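PDB 5IZD: D-glyceraldehyde dehydrogenase (NADP(+)) from Thermoplasma acidophilum, which oxidises D-glyceraldehyde to (R)-glycerate with NADP(+) as the electron acceptor, a step of the non-phosphorylated Entner-Doudoroff pathway, as a homotetramer. Local coordinates for residues R157-N167 against E458-L468; A402-A410 against Y446-G454. One frame throughout, in Å; residues are numbered along the deposited sequence.

In the fold
Following the chain from the N terminus, helix 153-164 comes first, in the nucleotide-binding part of the aldehyde dehydrogenase fold. Contact 1 sets most of it, and the turn that follows, against residues 458-468 and so closes a loop of 290 residues. Contact 2 is nested inside that loop: residues 402-410, which lead from helix 395-403 into strand 410-414 of the seven-stranded sheet, meet residues 446-454 after only 35 more residues. The chain then returns to the nucleotide-binding sheet through strands 454-455 and 468-476. The centres of the contacts are about 22 Å apart, yet Tyr-446 and His-447 of contact 2 reach Glu-466 and Glu-458 of contact 1, and both contacts touch the second subunit.

Contact 1 of 2, residues R157-N167 against E458-L468; sequences RKLAPALLTGN and EGSKYGISEYL
Tyr-467 lays one face of its ring over the backbone of Ala-162, whose N sits 4.2 Å above the plane over the ring centre; such close packing suits a small alanine. In the plane at the ring's edge lie Ile-464 O and a water, and Pro-161 CG approaches Tyr-467 CE2 obliquely at 3.8 Å. The phenol donates to that water, which donates to Arg-157 O and Glu-458 OE1, while Thr-222 also bonds the hydroxyl. A second water lies at the edge of the guanidinium of Arg-157, probably a cofactor- and substrate-binding residue as in relatives, and bridges it to Glu-458 OE2; the guanidinium and carboxylate planes stand 66° apart, and the direct salt bridge of Arg-157 is with Glu-441. Lys-158, bent at its last torsion (chi4 -68°), makes a salt bridge through NZ to Glu-458 OE1 (2.7 Å) from the syn side, tilted out of the carboxylate plane; Thr-222 and Thr-224 share this buried ammonium. Helix 153-164 belongs to a beta-alpha-beta crossover between parallel strands 130-145 and 168-172, as in Rossmann-type domains, and ends in a Schellman motif at Gly-166. Ile-464 CG1 lies 3.8 Å from Thr-165 CG2, a methyl that also meets Leu-468 CG. Asn-167 ND2 gives one nearly straight bond to Tyr-467 O (3.1 Å, 171°) and another to Ala-162 O at 3.2 Å, each acceptor close to the amide plane; OD1 accepts from Gly-140 N. A leucine in place of Asn-167 would probably leave Tyr-467 O and Gly-140 N without these mates and the tyrosine's backbone freer to shift.

Contact 2 of 2, residues A402-A410 against Y446-G454; sequences ANDSKYGLA and YHTGFRMTG
Gly-408 packs closely against Phe-450: Phe-450 N donates to Gly-408 O at 2.9 Å from above the carbonyl plane, and the same oxygen lies at the edge of the phenylalanine ring. Gly-408 CA is 3.4 Å from Phe-450 O in a CA-H...O contact, and a beta carbon there would clash with that oxygen, which explains the glycine. A water accepts from Gly-408 N and donates to Thr-453 OG1, itself bonded to Phe-450 O. Leu-409 places CD1 over the face of the His-447 ring, a CH-pi contact at 4.3 Å from its centroid; the imidazole is bonded to Glu-432 and weakly to Glu-247, the predicted proton acceptor. The contact thus joins the entry to strand 410-414, with its ST turn (Tyr-407 N to Ser-405 OG), to the loop before strand 454-455. Met-452 N donates to Lys-406 O at 2.9 Å, nearly along the C=O axis. Looseness lies in the exposed Lys-406 side chain, which meets Met-452 CG through CB and CG and then runs outward, whereas buried Met-452 is covered by Ala-239 of the second subunit. Arg-451, bent at chi3 (-58°), reaches back along residues 405-407: NH2 meets a lone pair of Tyr-407 O at 2.7 Å, and NE bonds Tyr-407 O and Ser-405 O weakly. With Arg-429 O on NH1 and the Phe-430 ring, these carbonyl oxygens would probably help to stabilise the positive charge.

Contact 1 of 2, residues R157-N167 against E458-L468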
# COMPACT_ATOMS: atom_id res chain seq x y z
N ARG A 157 -2.31 -8.70 22.50
CA ARG A 157 -2.84 -8.53 21.14
C ARG A 157 -3.68 -7.26 20.95
O ARG A 157 -3.63 -6.69 19.90
CB ARG A 157 -3.69 -9.73 20.75
CG ARG A 157 -4.53 -9.51 19.49
CD ARG A 157 -5.25 -10.79 19.13
NE ARG A 157 -4.32 -11.75 18.61
CZ ARG A 157 -4.62 -13.03 18.40
NH1 ARG A 157 -5.83 -13.52 18.68
NH2 ARG A 157 -3.68 -13.83 17.92
N LYS A 158 -4.46 -6.89 21.95
CA LYS A 158 -5.33 -5.74 21.95
C LYS A 158 -4.68 -4.44 22.45
O LYS A 158 -4.85 -3.39 21.82
CB LYS A 158 -6.57 -6.09 22.77
CG LYS A 158 -7.32 -7.23 22.08
CD LYS A 158 -8.65 -7.54 22.70
CE LYS A 158 -9.19 -8.87 22.21
NZ LYS A 158 -9.55 -8.79 20.78
N LEU A 159 -3.91 -4.49 23.55
CA LEU A 159 -3.29 -3.28 24.11
C LEU A 159 -2.17 -2.73 23.24
O LEU A 159 -2.11 -1.54 23.02
CB LEU A 159 -2.72 -3.46 25.54
CG LEU A 159 -3.62 -3.83 26.71
CD1 LEU A 159 -2.76 -3.95 27.94
CD2 LEU A 159 -4.69 -2.83 26.99
N ALA A 160 -1.28 -3.58 22.74
CA ALA A 160 -0.15 -3.03 21.95
C ALA A 160 -0.57 -2.20 20.75
O ALA A 160 -0.14 -1.04 20.65
CB ALA A 160 0.87 -4.09 21.57
N PRO A 161 -1.47 -2.74 19.88
CA PRO A 161 -1.79 -1.91 18.71
C PRO A 161 -2.68 -0.72 19.06
O PRO A 161 -2.59 0.32 18.40
CB PRO A 161 -2.56 -2.86 17.78
CG PRO A 161 -3.05 -3.98 18.67
CD PRO A 161 -2.02 -4.10 19.74
N ALA A 162 -3.58 -0.90 20.01
CA ALA A 162 -4.44 0.21 20.43
C ALA A 162 -3.63 1.39 20.93
O ALA A 162 -3.81 2.56 20.47
CB ALA A 162 -5.48 -0.24 21.46
N LEU A 163 -2.68 1.08 21.81
CA LEU A 163 -1.80 2.10 22.36
C LEU A 163 -0.81 2.68 21.34
O LEU A 163 -0.59 3.87 21.33
CB LEU A 163 -1.04 1.54 23.58
CG LEU A 163 -1.95 1.24 24.78
CD1 LEU A 163 -1.18 0.45 25.86
CD2 LEU A 163 -2.58 2.45 25.45
N LEU A 164 -0.23 1.86 20.47
CA LEU A 164 0.76 2.35 19.53
C LEU A 164 0.11 3.40 18.65
O LEU A 164 0.70 4.47 18.43
CB LEU A 164 1.36 1.19 18.73
CG LEU A 164 2.43 1.50 17.68
CD1 LEU A 164 1.93 2.13 16.36
CD2 LEU A 164 3.50 2.34 18.31
N THR A 165 -1.12 3.11 18.20
CA THR A 165 -1.87 4.00 17.35
C THR A 165 -2.43 5.25 18.01
O THR A 165 -3.01 6.06 17.34
CB THR A 165 -2.99 3.23 16.60
OG1 THR A 165 -3.83 2.55 17.51
CG2 THR A 165 -2.38 2.24 15.64
N GLY A 166 -2.27 5.41 19.33
CA GLY A 166 -2.65 6.65 20.01
C GLY A 166 -4.03 6.64 20.66
O GLY A 166 -4.51 7.69 21.00
N ASN A 167 -4.67 5.46 20.81
CA ASN A 167 -5.93 5.35 21.49
C ASN A 167 -5.65 5.19 22.97
O ASN A 167 -4.60 4.68 23.33
CB ASN A 167 -6.74 4.16 21.04
CG ASN A 167 -7.08 4.20 19.55
OD1 ASN A 167 -8.08 4.82 19.13
ND2 ASN A 167 -6.26 3.51 18.73
N GLU A 458 -7.41 -9.02 13.39
CA GLU A 458 -6.23 -8.63 14.17
C GLU A 458 -4.92 -9.20 13.64
O GLU A 458 -4.85 -10.34 13.19
CB GLU A 458 -6.41 -9.08 15.61
CG GLU A 458 -7.62 -8.45 16.27
CD GLU A 458 -7.95 -9.08 17.64
OE1 GLU A 458 -7.77 -8.43 18.74
OE2 GLU A 458 -8.39 -10.26 17.57
N GLY A 459 -3.87 -8.41 13.71
CA GLY A 459 -2.62 -8.78 13.16
C GLY A 459 -2.43 -8.27 11.76
O GLY A 459 -3.38 -7.99 11.03
N SER A 460 -1.17 -8.19 11.36
CA SER A 460 -0.75 -7.59 10.10
C SER A 460 -0.94 -6.08 10.08
O SER A 460 -1.52 -5.48 10.95
CB SER A 460 -1.43 -8.25 8.86
OG SER A 460 -2.67 -7.62 8.48
N LYS A 461 -0.41 -5.47 9.03
CA LYS A 461 -0.73 -4.07 8.71
C LYS A 461 -2.23 -3.78 8.81
O LYS A 461 -2.63 -2.74 9.33
CB LYS A 461 -0.27 -3.76 7.26
CG LYS A 461 -0.41 -2.30 6.79
CD LYS A 461 -0.03 -2.08 5.29
CE LYS A 461 -0.30 -3.32 4.45
NZ LYS A 461 -0.00 -3.15 2.97
N TYR A 462 -3.04 -4.67 8.27
CA TYR A 462 -4.46 -4.44 8.26
C TYR A 462 -5.06 -4.49 9.67
O TYR A 462 -6.00 -3.80 9.94
CB TYR A 462 -5.17 -5.46 7.35
CG TYR A 462 -4.77 -5.29 5.89
CD1 TYR A 462 -5.34 -4.32 5.09
CD2 TYR A 462 -3.82 -6.12 5.31
CE1 TYR A 462 -4.90 -4.13 3.72
CE2 TYR A 462 -3.42 -5.96 3.97
CZ TYR A 462 -3.95 -4.97 3.19
OH TYR A 462 -3.57 -4.87 1.82
N GLY A 463 -4.55 -5.35 10.52
CA GLY A 463 -5.06 -5.48 11.91
C GLY A 463 -4.80 -4.25 12.76
O GLY A 463 -5.70 -3.70 13.37
N ILE A 464 -3.57 -3.79 12.76
CA ILE A 464 -3.23 -2.60 13.48
C ILE A 464 -3.99 -1.41 12.87
O ILE A 464 -4.48 -0.58 13.60
CB ILE A 464 -1.70 -2.41 13.60
CG1 ILE A 464 -1.38 -1.21 14.49
CG2 ILE A 464 -1.04 -2.32 12.24
CD1 ILE A 464 0.04 -1.13 14.98
N SER A 465 -4.13 -1.37 11.54
CA SER A 465 -4.90 -0.29 10.86
C SER A 465 -6.39 -0.24 11.28
O SER A 465 -7.00 0.80 11.18
CB SER A 465 -4.70 -0.33 9.32
OG SER A 465 -3.32 -0.13 9.08
N GLU A 466 -6.92 -1.32 11.90
CA GLU A 466 -8.28 -1.31 12.41
C GLU A 466 -8.44 -0.33 13.56
O GLU A 466 -9.57 0.08 13.85
CB GLU A 466 -8.78 -2.70 12.87
CG GLU A 466 -8.84 -3.78 11.78
CD GLU A 466 -9.89 -3.59 10.67
OE1 GLU A 466 -10.60 -2.54 10.59
OE2 GLU A 466 -10.01 -4.53 9.84
N TYR A 467 -7.34 0.04 14.20
CA TYR A 467 -7.40 1.00 15.31
C TYR A 467 -7.17 2.48 14.92
O TYR A 467 -7.12 3.38 15.78
CB TYR A 467 -6.36 0.59 16.36
CG TYR A 467 -6.67 -0.75 17.02
CD1 TYR A 467 -7.48 -0.81 18.15
CD2 TYR A 467 -6.15 -1.96 16.52
CE1 TYR A 467 -7.74 -2.03 18.79
CE2 TYR A 467 -6.43 -3.19 17.15
CZ TYR A 467 -7.20 -3.21 18.29
OH TYR A 467 -7.51 -4.41 18.90
N LEU A 468 -7.02 2.71 13.62
CA LEU A 468 -6.90 4.05 13.06
C LEU A 468 -8.11 4.36 12.19
O LEU A 468 -8.60 3.51 11.42
CB LEU A 468 -5.62 4.14 12.23
CG LEU A 468 -4.33 4.02 13.01
CD1 LEU A 468 -3.16 3.72 12.07
CD2 LEU A 468 -4.06 5.32 13.73
O HOH W 1 -5.96 -6.47 18.05
O HOH W 2 -8.29 -12.72 18.92

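Contact 2 of 2, residues A402-A410 against Y446-G454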
# COMPACT_ATOMS: atom_id res chain seq x y z
N ALA A 402 -16.52 -28.83 4.34
CA ALA A 402 -15.79 -27.81 5.05
C ALA A 402 -16.56 -26.50 5.14
O ALA A 402 -16.65 -25.89 6.24
CB ALA A 402 -14.44 -27.58 4.42
N ASN A 403 -17.13 -26.08 4.03
CA ASN A 403 -17.87 -24.83 3.99
C ASN A 403 -19.27 -24.91 4.60
O ASN A 403 -19.88 -23.87 4.81
CB ASN A 403 -17.94 -24.27 2.57
CG ASN A 403 -16.58 -23.84 2.04
OD1 ASN A 403 -15.70 -23.40 2.78
ND2 ASN A 403 -16.43 -23.93 0.75
N ASP A 404 -19.75 -26.13 4.89
CA ASP A 404 -21.08 -26.35 5.44
C ASP A 404 -21.02 -26.11 6.96
O ASP A 404 -21.00 -27.06 7.77
CB ASP A 404 -21.58 -27.77 5.09
CG ASP A 404 -22.92 -28.11 5.69
OD1 ASP A 404 -23.78 -27.23 5.85
OD2 ASP A 404 -23.10 -29.29 6.07
N SER A 405 -21.03 -24.83 7.33
CA SER A 405 -20.81 -24.40 8.71
C SER A 405 -21.27 -23.01 8.90
O SER A 405 -21.02 -22.18 8.04
CB SER A 405 -19.30 -24.43 9.07
OG SER A 405 -19.09 -24.31 10.47
N LYS A 406 -21.83 -22.67 10.07
CA LYS A 406 -22.01 -21.25 10.34
C LYS A 406 -20.70 -20.57 10.74
O LYS A 406 -20.65 -19.33 10.88
CB LYS A 406 -23.11 -21.02 11.38
CG LYS A 406 -22.72 -21.38 12.80
CD LYS A 406 -23.95 -21.33 13.67
CE LYS A 406 -23.55 -21.61 15.10
NZ LYS A 406 -24.82 -21.73 15.84
N TYR A 407 -19.64 -21.35 10.95
CA TYR A 407 -18.37 -20.80 11.31
C TYR A 407 -17.46 -20.68 10.11
O TYR A 407 -17.76 -21.17 9.01
CB TYR A 407 -17.74 -21.67 12.37
CG TYR A 407 -18.56 -21.85 13.61
CD1 TYR A 407 -18.57 -20.90 14.64
CD2 TYR A 407 -19.30 -23.02 13.80
CE1 TYR A 407 -19.32 -21.09 15.78
CE2 TYR A 407 -20.04 -23.25 14.95
CZ TYR A 407 -20.02 -22.30 15.97
OH TYR A 407 -20.78 -22.56 17.09
N GLY A 408 -16.36 -19.97 10.32
CA GLY A 408 -15.43 -19.62 9.25
C GLY A 408 -14.06 -19.08 9.58
O GLY A 408 -13.47 -18.22 8.83
N LEU A 409 -13.48 -19.55 10.68
CA LEU A 409 -12.19 -18.99 11.05
C LEU A 409 -11.04 -19.87 10.52
O LEU A 409 -10.64 -19.66 9.36
CB LEU A 409 -12.17 -18.65 12.52
CG LEU A 409 -10.88 -18.26 13.26
CD1 LEU A 409 -9.99 -17.38 12.48
CD2 LEU A 409 -11.21 -17.61 14.61
N ALA A 410 -10.58 -20.87 11.26
CA ALA A 410 -9.43 -21.67 10.81
C ALA A 410 -9.82 -22.96 10.13
O ALA A 410 -10.97 -23.41 10.22
CB ALA A 410 -8.54 -21.99 11.99
N TYR A 446 -3.39 -11.82 9.23
CA TYR A 446 -4.57 -11.06 9.57
C TYR A 446 -5.58 -12.08 10.04
O TYR A 446 -6.22 -12.72 9.27
CB TYR A 446 -5.09 -10.26 8.39
CG TYR A 446 -6.33 -9.45 8.61
CD1 TYR A 446 -6.31 -8.31 9.37
CD2 TYR A 446 -7.52 -9.79 8.03
CE1 TYR A 446 -7.42 -7.56 9.55
CE2 TYR A 446 -8.63 -9.03 8.20
CZ TYR A 446 -8.57 -7.92 8.97
OH TYR A 446 -9.65 -7.18 9.17
N HIS A 447 -5.70 -12.22 11.35
CA HIS A 447 -6.55 -13.20 12.00
C HIS A 447 -8.00 -12.76 11.90
O HIS A 447 -8.38 -11.77 12.50
CB HIS A 447 -6.16 -13.28 13.49
CG HIS A 447 -6.68 -14.47 14.23
ND1 HIS A 447 -6.40 -15.76 13.84
CD2 HIS A 447 -7.32 -14.57 15.43
CE1 HIS A 447 -6.88 -16.61 14.74
NE2 HIS A 447 -7.47 -15.91 15.70
N THR A 448 -8.81 -13.52 11.18
CA THR A 448 -10.14 -13.10 10.82
C THR A 448 -10.89 -14.32 10.29
O THR A 448 -10.34 -15.42 10.17
CB THR A 448 -10.03 -11.97 9.72
OG1 THR A 448 -11.27 -11.28 9.56
CG2 THR A 448 -9.59 -12.55 8.39
N GLY A 449 -12.14 -14.13 9.92
CA GLY A 449 -12.88 -15.19 9.28
C GLY A 449 -14.15 -14.77 8.64
O GLY A 449 -14.47 -13.59 8.61
N PHE A 450 -14.86 -15.77 8.14
CA PHE A 450 -16.12 -15.58 7.41
C PHE A 450 -17.29 -15.95 8.32
O PHE A 450 -17.11 -16.61 9.37
CB PHE A 450 -16.18 -16.50 6.15
CG PHE A 450 -15.15 -16.18 5.11
CD1 PHE A 450 -13.84 -16.54 5.29
CD2 PHE A 450 -15.50 -15.45 3.96
CE1 PHE A 450 -12.87 -16.20 4.34
CE2 PHE A 450 -14.55 -15.09 3.00
CZ PHE A 450 -13.24 -15.50 3.18
N ARG A 451 -18.49 -15.57 7.88
CA ARG A 451 -19.74 -16.02 8.47
C ARG A 451 -19.79 -15.59 9.97
O ARG A 451 -19.59 -14.43 10.25
CB ARG A 451 -19.96 -17.50 8.20
CG ARG A 451 -20.27 -17.74 6.70
CD ARG A 451 -20.45 -19.18 6.33
NE ARG A 451 -19.30 -20.05 6.64
CZ ARG A 451 -18.14 -20.13 5.94
NH1 ARG A 451 -17.88 -19.34 4.87
NH2 ARG A 451 -17.20 -20.98 6.33
N MET A 452 -19.95 -16.50 10.92
CA MET A 452 -20.17 -16.05 12.30
C MET A 452 -18.90 -15.74 13.07
O MET A 452 -18.99 -15.54 14.28
CB MET A 452 -21.04 -17.06 13.09
CG MET A 452 -22.50 -17.22 12.64
SD MET A 452 -23.38 -15.66 12.48
CE MET A 452 -23.42 -15.21 14.23
N THR A 453 -17.76 -15.61 12.41
CA THR A 453 -16.50 -15.40 13.04
C THR A 453 -16.44 -14.02 13.74
O THR A 453 -15.80 -13.88 14.76
CB THR A 453 -15.31 -15.47 12.06
OG1 THR A 453 -15.28 -16.74 11.34
CG2 THR A 453 -13.96 -15.26 12.83
N GLY A 454 -17.01 -12.99 13.13
CA GLY A 454 -17.14 -11.73 13.85
C GLY A 454 -16.99 -10.54 12.94
O GLY A 454 -17.70 -10.44 11.94
O HOH W 3 -16.16 -18.61 12.82